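Local atomic coordinates of putative L-alanine-DL-glutamate epimerase (Burkholderia xenovorans, PDB entry 3GO2), a protein that binds magnesium and is probably a racemase or epimerase of the mandelate racemase/muconate lactonizing enzyme family, part of the enolase superfamily. Residues W34-E39 with H323-I328; I166-D171 with D192-R197; N284-A289 with H311-A316; R116-V121 with E366-D371. All blocks are in the same frame, centred on the assembly; numbering follows the deposited sequence.

Contact 1 (W34-E39 with H323-I328); sequences WSEFDE and HLCTMI
Glu36 reaches from strand 34-37 to the start of helix 323-335, where its carboxylate takes a backbone N-H. Cys325 N donates to Glu36 OE1 at 3.2 Å, with an N-H...O angle of 149°. The donor stands above the carboxylate plane, about 50° out of it. The thiol of Cys325 lies along the same side chain: SG is 3.4 Å from Glu36 CD and nearly as close to CG and CB. Leu324 slides past Glu36 in the opposite direction, with its CB 3.5 Å from Glu36 OE1. Its CD2 methyl drops onto the strand backbone, 3.5 Å from Ser35 C, and also touches Trp34 CB at 3.9 Å. One turn on, Ile328 CD1 packs 3.9 Å from Glu36 N.

The glutamate chain is fully extended, with CG anti to the backbone N (chi1 179°), and this carries the carboxylate across to the helix. Its other oxygen, OE2, accepts from Gly322 N, just before the helix. On the strand, Ser35 OG is held by Ala90 O of helix 82-103. The contact thus joins the N-terminal domain's three-stranded antiparallel sheet to a helix of the enolase-type barrel domain. The carboxylate is buried and receives two backbone N-H groups at a helix N-terminus. The helix dipole there would probably stabilise its negative charge.

Contact 2 (I166-D171 with D192-R197); sequences IFIHDD and DRKVLR
Arg197 and Asp170 form a salt bridge at the solvent-exposed end of a beta-alpha unit of the enolase-type barrel, between the end of strand 161-168 and the start of helix 193-210. From CB, the Arg197 chain first turns between its own backbone N and carbonyl carbon (chi1 70°). It then runs extended to NE. CG passes Asp170 OD2 at 4.1 Å, and CD comes to 3.6 Å from the same oxygen. NE makes the main bond, 2.7 Å to Asp170 OD2 and nearly straight at 170°. Asp170 OD2 accepts with its syn lone pair and lies close to the guanidinium plane. At the tip, NH2 adds a weak bond to that oxygen. Lys194 CA sits over one guanidinium face. Asn198 ND2 binds Asp170 OD1, so both carboxylate oxygens are engaged.

Lys194 bends at chi3 and crosses Asp171 at about a right angle, making a weak salt bridge. Beneath these charges, Ile168 CG2 packs on Lys194 CE, and Ile166 CG2 meets Val195 CG1 at 4.3 Å. Ile166 follows Asn165, a fumarate-binding residue. Asp192 is the N-cap of the helix: its OD1 accepts from Val195 N at 3.1 Å, nearly along the C-O axis.

Contact 3 (N284-A289 with H311-A316); sequences NAVDVA and HDINVA
Ala289 and Val315 pair in parallel, as neighbouring strands of the enolase-type barrel joined by a beta-alpha-beta crossover through helix 298-310. The tight part is where the two strands begin. Ala289 N donates to Asn314 O at 3.1 Å, in the carbonyl plane. Ala316 N returns a bond to Ala289 O at 3.0 Å. That oxygen also receives a CA-H...O contact from Val315 CA. Ile313 closes the apolar side. Its CG2, anti to the backbone N, lies 3.9 Å from Ala289 CB, while CD1 at the end of the other branch meets Val286 CG2 at 4.1 Å. Phe281 of helix 273-282 packs against the same group. Val288 CG1 rests on Asn314 O.

Just before the strands the backbones separate, and water takes the place of direct bonds. Asp287 O stands 4.3 Å from Asn314 N, and one water lies between the two. A second water lies near Asp312 O and, farther off, Asp287 O. Neighbouring subunits border this looser end: Asn314 ND2 binds Asn190 OD1 of a neighbouring subunit, and Asp312 OD1 pairs with Arg275 of another. The first water lies 2.6 Å from Asp287 O and accepts from Asn314 N at 3.0 Å.

Contact 4 (R116-V121 with E366-D371); sequences RDRVPV and ELIIPD
Val119 and Leu367 form a hydrogen-bonded antiparallel pair between two middle strands of a four-stranded mixed sheet. Leu367 N donates to Val119 O at 2.8 Å, and Val119 N donates to Leu367 O at 2.9 Å. A third backbone bond, from Ile369 N to Asp117 O, carries the ladder past the end of strand 366-368. Arg118 with Ile368 and Pro120 with Glu366 are the non-hydrogen-bonded pairs on either side.

Arg118, Pro120, Glu366 and Ile368 share one face of the sheet. Arg118 and Glu366 cross at about a right angle without direct contact of their charged atoms. A water joins them instead, accepting from Arg118 NH1 at the edge of the guanidinium plane and donating to Glu366 OE1. Ile368 runs beside the extended Arg118 chain, and its CD1 lies over one guanidinium face, off its centre. Pro120 CG lies alongside Glu366, 3.8 Å from OE2.

Val119 and Leu367 point to the other face, toward helix 323-335. Leu367 packs on Thr326 and Ala330 there, and Val119 on Ala333. The Val121 and Leu367 side chains cross at about a right angle, with Val121 CG1 4.0 Å from Leu367 CB. The first two torsions of Ile369 (chi1 -57°, chi2 -49°) bring its CD1 to 3.3 Å from Val119 CG2, tighter than usual van der Waals contact.

Overall arrangement
From the N terminus, the first segment met is on strand 32-37, and contact 1 ties it to helix 323-335, closing a loop of 283 residues between the N-terminal and barrel domains. Strand 118-123 follows and pairs with strand 366-368 in contact 4. These two long closures cross, since their segments alternate along the chain. Contacts 2 and 3 fall within both, one after the other, and reach the same barrel sheet, with centres about 30 Å apart. Contacts 1 and 4 also touch in space: Met327 SD packs on Pro370 CG at 4.0 Å. Helix 323-335 therefore lies between the N-terminal sheet and the four-stranded sheet. It follows strand 314-317 of contact 3 in the chain.

Contact 1 (W34-E39 with H323-I328)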
# COMPACT_ATOMS: atom_id res chain seq x y z
N TRP A 34 25.39 38.91 7.90
CA TRP A 34 26.36 37.83 7.95
C TRP A 34 25.71 36.47 8.10
O TRP A 34 24.67 36.33 8.76
CB TRP A 34 27.23 37.99 9.20
CG TRP A 34 28.20 39.14 9.21
CD1 TRP A 34 28.04 40.36 9.83
CD2 TRP A 34 29.50 39.16 8.63
NE1 TRP A 34 29.16 41.13 9.66
CE2 TRP A 34 30.07 40.42 8.92
CE3 TRP A 34 30.23 38.25 7.87
CZ2 TRP A 34 31.33 40.77 8.49
CZ3 TRP A 34 31.50 38.61 7.44
CH2 TRP A 34 32.03 39.85 7.76
N SER A 35 26.34 35.49 7.48
CA SER A 35 26.09 34.09 7.84
C SER A 35 27.39 33.34 7.95
O SER A 35 28.46 33.84 7.56
CB SER A 35 25.18 33.42 6.80
OG SER A 35 25.87 33.26 5.57
N GLU A 36 27.32 32.13 8.48
CA GLU A 36 28.46 31.23 8.54
C GLU A 36 28.06 29.98 7.77
O GLU A 36 26.90 29.61 7.81
CB GLU A 36 28.88 30.94 9.98
CG GLU A 36 30.08 29.99 10.09
CD GLU A 36 30.51 29.72 11.52
OE1 GLU A 36 30.07 30.44 12.42
OE2 GLU A 36 31.31 28.77 11.73
N PHE A 37 28.98 29.42 7.01
CA PHE A 37 28.76 28.15 6.30
C PHE A 37 30.02 27.26 6.41
O PHE A 37 31.02 27.66 6.97
CB PHE A 37 28.33 28.38 4.84
CG PHE A 37 29.38 28.99 3.94
CD1 PHE A 37 30.17 28.19 3.10
CD2 PHE A 37 29.57 30.34 3.91
CE1 PHE A 37 31.10 28.76 2.23
CE2 PHE A 37 30.52 30.91 3.07
CZ PHE A 37 31.30 30.11 2.25
N ASP A 38 29.95 26.05 5.87
CA ASP A 38 30.97 25.05 6.05
C ASP A 38 31.23 24.31 4.75
O ASP A 38 30.29 24.04 3.99
CB ASP A 38 30.51 24.09 7.14
CG ASP A 38 31.40 22.90 7.30
OD1 ASP A 38 32.39 23.02 8.05
OD2 ASP A 38 31.08 21.84 6.69
N GLU A 39 32.49 23.97 4.52
CA GLU A 39 32.87 23.08 3.41
C GLU A 39 33.50 21.77 3.91
O GLU A 39 33.58 20.79 3.15
CB GLU A 39 33.84 23.75 2.47
CG GLU A 39 33.23 24.89 1.68
CD GLU A 39 34.13 25.47 0.65
OE1 GLU A 39 35.29 25.04 0.56
OE2 GLU A 39 33.67 26.36 -0.09
N HIS A 323 30.67 30.36 16.54
CA HIS A 323 29.65 31.07 17.33
C HIS A 323 28.53 31.62 16.48
O HIS A 323 27.40 31.69 16.94
CB HIS A 323 30.23 32.24 18.13
CG HIS A 323 31.03 31.83 19.33
ND1 HIS A 323 30.91 30.60 19.93
CD2 HIS A 323 31.96 32.52 20.04
CE1 HIS A 323 31.71 30.55 20.98
NE2 HIS A 323 32.36 31.70 21.06
N LEU A 324 28.81 32.09 15.27
CA LEU A 324 27.72 32.64 14.45
C LEU A 324 26.69 31.55 14.10
O LEU A 324 25.48 31.80 14.15
CB LEU A 324 28.25 33.35 13.22
CG LEU A 324 27.20 33.91 12.25
CD1 LEU A 324 26.17 34.77 12.97
CD2 LEU A 324 27.87 34.71 11.14
N CYS A 325 27.15 30.35 13.78
CA CYS A 325 26.21 29.24 13.56
C CYS A 325 25.36 28.98 14.80
O CYS A 325 24.17 28.70 14.68
CB CYS A 325 26.92 27.97 13.15
SG CYS A 325 27.56 28.05 11.46
N THR A 326 25.96 29.07 15.98
CA THR A 326 25.20 28.87 17.21
C THR A 326 24.12 29.92 17.34
O THR A 326 22.96 29.60 17.71
CB THR A 326 26.11 28.87 18.46
OG1 THR A 326 27.01 27.77 18.38
CG2 THR A 326 25.29 28.74 19.74
N MET A 327 24.45 31.17 17.03
CA MET A 327 23.47 32.25 17.15
C MET A 327 22.39 32.13 16.06
O MET A 327 21.22 32.39 16.31
CB MET A 327 24.15 33.61 17.16
CG MET A 327 25.08 33.81 18.33
SD MET A 327 24.32 33.59 19.99
CE MET A 327 25.21 34.91 20.90
N ILE A 328 22.75 31.67 14.87
CA ILE A 328 21.75 31.43 13.82
C ILE A 328 20.73 30.41 14.32
O ILE A 328 19.50 30.64 14.28
CB ILE A 328 22.45 30.95 12.52
CG1 ILE A 328 23.22 32.10 11.91
CG2 ILE A 328 21.44 30.44 11.46
CD1 ILE A 328 24.15 31.69 10.77

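Contact 2 (I166-D171 with D192-R197)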
# COMPACT_ATOMS: atom_id res chain seq x y z
N ILE A 166 31.58 6.86 17.76
CA ILE A 166 32.08 5.48 17.88
C ILE A 166 33.61 5.49 18.03
O ILE A 166 34.32 6.04 17.17
CB ILE A 166 31.72 4.61 16.66
CG1 ILE A 166 30.25 4.78 16.26
CG2 ILE A 166 32.05 3.10 16.95
CD1 ILE A 166 29.89 4.11 14.93
N PHE A 167 34.08 4.85 19.11
CA PHE A 167 35.49 4.81 19.43
C PHE A 167 35.99 3.42 19.75
O PHE A 167 35.32 2.65 20.44
CB PHE A 167 35.81 5.75 20.60
CG PHE A 167 35.69 7.17 20.23
CD1 PHE A 167 36.72 7.80 19.54
CD2 PHE A 167 34.52 7.87 20.46
CE1 PHE A 167 36.57 9.10 19.14
CE2 PHE A 167 34.40 9.18 20.05
CZ PHE A 167 35.43 9.77 19.40
N ILE A 168 37.19 3.16 19.23
CA ILE A 168 37.91 1.91 19.43
C ILE A 168 39.02 2.14 20.46
O ILE A 168 39.98 2.91 20.20
CB ILE A 168 38.54 1.41 18.14
CG1 ILE A 168 37.51 1.36 17.00
CG2 ILE A 168 39.25 0.03 18.40
CD1 ILE A 168 36.27 0.52 17.29
N HIS A 169 38.89 1.45 21.58
CA HIS A 169 39.76 1.62 22.76
C HIS A 169 40.77 0.50 22.94
O HIS A 169 41.83 0.71 23.54
CB HIS A 169 38.90 1.69 24.04
CG HIS A 169 38.19 2.99 24.24
ND1 HIS A 169 38.76 4.05 24.93
CD2 HIS A 169 36.97 3.41 23.85
CE1 HIS A 169 37.90 5.06 24.95
NE2 HIS A 169 36.81 4.70 24.30
N ASP A 170 40.48 -0.68 22.42
CA ASP A 170 41.27 -1.88 22.77
C ASP A 170 42.13 -2.41 21.62
O ASP A 170 42.53 -3.59 21.64
CB ASP A 170 40.37 -2.98 23.34
CG ASP A 170 39.46 -3.61 22.29
OD1 ASP A 170 39.51 -3.20 21.10
OD2 ASP A 170 38.70 -4.51 22.69
N ASP A 171 42.44 -1.56 20.65
CA ASP A 171 43.29 -1.94 19.54
C ASP A 171 44.25 -0.80 19.24
O ASP A 171 44.16 -0.13 18.22
CB ASP A 171 42.45 -2.28 18.31
CG ASP A 171 43.31 -2.76 17.15
OD1 ASP A 171 44.27 -3.51 17.41
OD2 ASP A 171 43.04 -2.36 16.00
N ASP A 192 31.27 -5.56 13.59
CA ASP A 192 31.74 -6.82 14.15
C ASP A 192 31.84 -6.74 15.66
O ASP A 192 31.46 -5.74 16.28
CB ASP A 192 33.07 -7.26 13.51
CG ASP A 192 34.20 -6.26 13.72
OD1 ASP A 192 34.08 -5.29 14.51
OD2 ASP A 192 35.25 -6.48 13.09
N ARG A 193 32.32 -7.81 16.27
CA ARG A 193 32.42 -7.85 17.70
C ARG A 193 33.29 -6.75 18.22
O ARG A 193 33.01 -6.24 19.31
CB ARG A 193 32.97 -9.18 18.19
CG ARG A 193 32.00 -10.28 18.22
CD ARG A 193 32.69 -11.47 18.87
NE ARG A 193 32.11 -12.79 18.62
CZ ARG A 193 30.83 -13.07 18.40
NH1 ARG A 193 29.88 -12.13 18.33
NH2 ARG A 193 30.50 -14.36 18.22
N LYS A 194 34.33 -6.39 17.49
CA LYS A 194 35.23 -5.33 17.93
C LYS A 194 34.50 -4.00 18.08
O LYS A 194 34.65 -3.29 19.08
CB LYS A 194 36.41 -5.18 16.96
CG LYS A 194 37.46 -4.18 17.44
CD LYS A 194 38.69 -4.18 16.55
CE LYS A 194 38.68 -3.02 15.55
NZ LYS A 194 40.02 -2.80 14.94
N VAL A 195 33.70 -3.65 17.08
CA VAL A 195 32.93 -2.41 17.14
C VAL A 195 31.97 -2.46 18.32
O VAL A 195 31.85 -1.51 19.12
CB VAL A 195 32.18 -2.16 15.80
CG1 VAL A 195 31.20 -0.98 15.95
CG2 VAL A 195 33.19 -1.89 14.67
N LEU A 196 31.28 -3.59 18.46
CA LEU A 196 30.25 -3.68 19.47
C LEU A 196 30.84 -3.60 20.89
O LEU A 196 30.34 -2.85 21.73
CB LEU A 196 29.42 -4.95 19.29
CG LEU A 196 28.61 -5.04 18.00
CD1 LEU A 196 28.02 -6.43 17.88
CD2 LEU A 196 27.52 -3.98 17.97
N ARG A 197 31.91 -4.35 21.17
CA ARG A 197 32.46 -4.32 22.53
C ARG A 197 33.10 -2.97 22.88
O ARG A 197 33.07 -2.54 24.03
CB ARG A 197 33.47 -5.44 22.73
CG ARG A 197 34.73 -5.30 22.02
CD ARG A 197 35.69 -6.44 22.38
NE ARG A 197 36.92 -6.24 21.66
CZ ARG A 197 37.33 -6.93 20.60
NH1 ARG A 197 36.64 -7.96 20.12
NH2 ARG A 197 38.48 -6.59 20.03

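Contact 3 (N284-A289 with H311-A316)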
# COMPACT_ATOMS: atom_id res chain seq x y z
N ASN A 284 7.67 6.58 8.64
CA ASN A 284 7.81 6.47 10.11
C ASN A 284 9.24 6.17 10.49
O ASN A 284 9.51 5.40 11.43
CB ASN A 284 6.91 5.37 10.69
CG ASN A 284 5.47 5.69 10.56
OD1 ASN A 284 5.03 6.76 10.94
ND2 ASN A 284 4.69 4.72 10.05
N ALA A 285 10.19 6.78 9.79
CA ALA A 285 11.59 6.43 9.97
C ALA A 285 12.24 7.08 11.20
O ALA A 285 13.30 6.61 11.63
CB ALA A 285 12.42 6.79 8.70
N VAL A 286 11.66 8.15 11.75
CA VAL A 286 12.35 8.89 12.84
C VAL A 286 11.48 9.25 14.04
O VAL A 286 10.29 9.56 13.92
CB VAL A 286 13.04 10.19 12.35
CG1 VAL A 286 14.10 9.87 11.27
CG2 VAL A 286 12.03 11.19 11.85
N ASP A 287 12.09 9.21 15.22
CA ASP A 287 11.53 9.89 16.37
C ASP A 287 11.77 11.40 16.30
O ASP A 287 10.87 12.21 16.61
CB ASP A 287 12.11 9.34 17.67
CG ASP A 287 11.68 7.93 17.94
OD1 ASP A 287 10.64 7.75 18.61
OD2 ASP A 287 12.33 6.97 17.45
N VAL A 288 13.00 11.78 15.97
CA VAL A 288 13.42 13.19 15.94
C VAL A 288 14.05 13.52 14.60
O VAL A 288 14.86 12.74 14.10
CB VAL A 288 14.43 13.46 17.05
CG1 VAL A 288 14.98 14.90 16.97
CG2 VAL A 288 13.79 13.18 18.43
N ALA A 289 13.69 14.67 14.03
CA ALA A 289 14.29 15.13 12.80
C ALA A 289 15.31 16.22 13.08
O ALA A 289 14.98 17.25 13.66
CB ALA A 289 13.22 15.60 11.80
N HIS A 311 3.39 16.01 11.51
CA HIS A 311 3.67 14.60 11.75
C HIS A 311 3.96 14.31 13.24
O HIS A 311 4.33 13.20 13.59
CB HIS A 311 4.90 14.16 10.94
CG HIS A 311 4.63 13.92 9.48
ND1 HIS A 311 4.24 12.69 8.99
CD2 HIS A 311 4.73 14.74 8.40
CE1 HIS A 311 4.10 12.77 7.67
NE2 HIS A 311 4.40 13.99 7.29
N ASP A 312 3.78 15.31 14.10
CA ASP A 312 4.11 15.23 15.54
C ASP A 312 5.53 14.73 15.76
O ASP A 312 5.79 13.90 16.62
CB ASP A 312 3.08 14.38 16.32
CG ASP A 312 1.75 15.09 16.53
OD1 ASP A 312 1.70 16.34 16.61
OD2 ASP A 312 0.74 14.37 16.62
N ILE A 313 6.47 15.29 14.98
CA ILE A 313 7.89 15.06 15.13
C ILE A 313 8.55 16.35 15.58
O ILE A 313 8.34 17.39 14.98
CB ILE A 313 8.50 14.62 13.77
CG1 ILE A 313 7.91 13.28 13.32
CG2 ILE A 313 10.03 14.56 13.83
CD1 ILE A 313 8.27 12.89 11.89
N ASN A 314 9.34 16.28 16.66
CA ASN A 314 10.10 17.42 17.11
C ASN A 314 11.45 17.45 16.39
O ASN A 314 11.97 16.40 15.94
CB ASN A 314 10.29 17.37 18.63
CG ASN A 314 9.01 17.72 19.38
OD1 ASN A 314 8.03 18.11 18.77
ND2 ASN A 314 9.02 17.54 20.71
N VAL A 315 12.01 18.65 16.29
CA VAL A 315 13.23 18.87 15.49
C VAL A 315 14.36 19.37 16.35
O VAL A 315 14.13 19.95 17.43
CB VAL A 315 12.97 19.87 14.34
CG1 VAL A 315 11.86 19.38 13.45
CG2 VAL A 315 12.62 21.27 14.89
N ALA A 316 15.59 19.14 15.91
CA ALA A 316 16.77 19.64 16.61
C ALA A 316 17.72 20.24 15.58
O ALA A 316 18.01 19.61 14.58
CB ALA A 316 17.47 18.52 17.37
O HOH W 1 7.66 12.17 17.78
O HOH W 2 9.81 13.84 18.38

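Contact 4 (R116-V121 with E366-D371)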
# COMPACT_ATOMS: atom_id res chain seq x y z
N ARG A 116 10.13 30.98 23.42
CA ARG A 116 10.91 30.69 24.64
C ARG A 116 12.15 31.60 24.66
O ARG A 116 12.58 32.06 23.58
CB ARG A 116 11.30 29.21 24.72
CG ARG A 116 12.13 28.73 23.51
CD ARG A 116 12.46 27.22 23.57
NE ARG A 116 11.28 26.39 23.39
CZ ARG A 116 10.78 26.03 22.22
NH1 ARG A 116 11.31 26.48 21.08
NH2 ARG A 116 9.70 25.24 22.18
N ASP A 117 12.69 31.81 25.87
CA ASP A 117 13.82 32.71 26.15
C ASP A 117 15.14 32.00 26.26
O ASP A 117 16.19 32.62 26.21
CB ASP A 117 13.60 33.42 27.54
CG ASP A 117 12.46 34.39 27.52
OD1 ASP A 117 11.91 34.69 26.44
OD2 ASP A 117 12.13 34.89 28.61
N ARG A 118 15.07 30.70 26.51
CA ARG A 118 16.25 29.88 26.74
C ARG A 118 16.01 28.54 26.07
O ARG A 118 14.86 28.10 25.95
CB ARG A 118 16.45 29.67 28.24
CG ARG A 118 16.64 31.00 28.98
CD ARG A 118 17.25 30.80 30.32
NE ARG A 118 17.48 32.09 30.95
CZ ARG A 118 18.17 32.26 32.07
NH1 ARG A 118 18.71 31.22 32.68
NH2 ARG A 118 18.34 33.49 32.57
N VAL A 119 17.09 27.89 25.65
CA VAL A 119 17.00 26.66 24.87
C VAL A 119 17.85 25.56 25.51
O VAL A 119 19.05 25.73 25.67
CB VAL A 119 17.54 26.92 23.42
CG1 VAL A 119 17.54 25.64 22.61
CG2 VAL A 119 16.71 28.01 22.71
N PRO A 120 17.23 24.43 25.89
CA PRO A 120 18.09 23.36 26.41
C PRO A 120 19.01 22.85 25.32
O PRO A 120 18.60 22.72 24.15
CB PRO A 120 17.11 22.27 26.85
CG PRO A 120 15.81 22.99 26.99
CD PRO A 120 15.81 24.05 25.94
N VAL A 121 20.26 22.61 25.70
CA VAL A 121 21.25 22.08 24.80
C VAL A 121 21.77 20.73 25.23
O VAL A 121 21.52 20.25 26.34
CB VAL A 121 22.44 23.06 24.56
CG1 VAL A 121 21.94 24.35 23.97
CG2 VAL A 121 23.24 23.29 25.85
N GLU A 366 21.37 25.57 29.62
CA GLU A 366 20.52 26.15 28.57
C GLU A 366 21.23 27.30 27.90
O GLU A 366 22.03 27.98 28.53
CB GLU A 366 19.21 26.67 29.13
CG GLU A 366 18.36 25.61 29.85
CD GLU A 366 17.01 26.14 30.22
OE1 GLU A 366 16.94 27.22 30.83
OE2 GLU A 366 16.00 25.48 29.90
N LEU A 367 20.96 27.49 26.62
CA LEU A 367 21.47 28.64 25.89
C LEU A 367 20.52 29.81 26.06
O LEU A 367 19.31 29.67 25.88
CB LEU A 367 21.61 28.31 24.40
CG LEU A 367 21.99 29.42 23.40
CD1 LEU A 367 23.39 30.01 23.67
CD2 LEU A 367 21.91 28.86 21.96
N ILE A 368 21.07 30.99 26.38
CA ILE A 368 20.28 32.20 26.51
C ILE A 368 20.13 32.78 25.11
O ILE A 368 21.11 32.91 24.39
CB ILE A 368 21.01 33.24 27.40
CG1 ILE A 368 21.24 32.68 28.79
CG2 ILE A 368 20.26 34.58 27.40
CD1 ILE A 368 20.03 32.33 29.48
N ILE A 369 18.91 33.09 24.71
CA ILE A 369 18.66 33.65 23.38
C ILE A 369 18.87 35.16 23.45
O ILE A 369 18.21 35.83 24.24
CB ILE A 369 17.22 33.36 22.93
CG1 ILE A 369 16.96 31.86 22.95
CG2 ILE A 369 16.93 33.98 21.51
CD1 ILE A 369 18.00 31.04 22.27
N PRO A 370 19.81 35.68 22.65
CA PRO A 370 20.11 37.11 22.69
C PRO A 370 18.99 37.94 22.09
O PRO A 370 18.11 37.38 21.41
CB PRO A 370 21.39 37.22 21.84
CG PRO A 370 21.33 36.03 20.91
CD PRO A 370 20.64 34.94 21.68
N ASP A 371 19.03 39.25 22.32
CA ASP A 371 18.01 40.16 21.80
C ASP A 371 18.59 41.37 21.06
O ASP A 371 17.99 42.46 21.08
CB ASP A 371 17.07 40.60 22.91
CG ASP A 371 17.75 41.40 23.99
OD1 ASP A 371 18.97 41.67 23.88
OD2 ASP A 371 17.04 41.74 24.98
O HOH W 3 18.63 28.31 32.34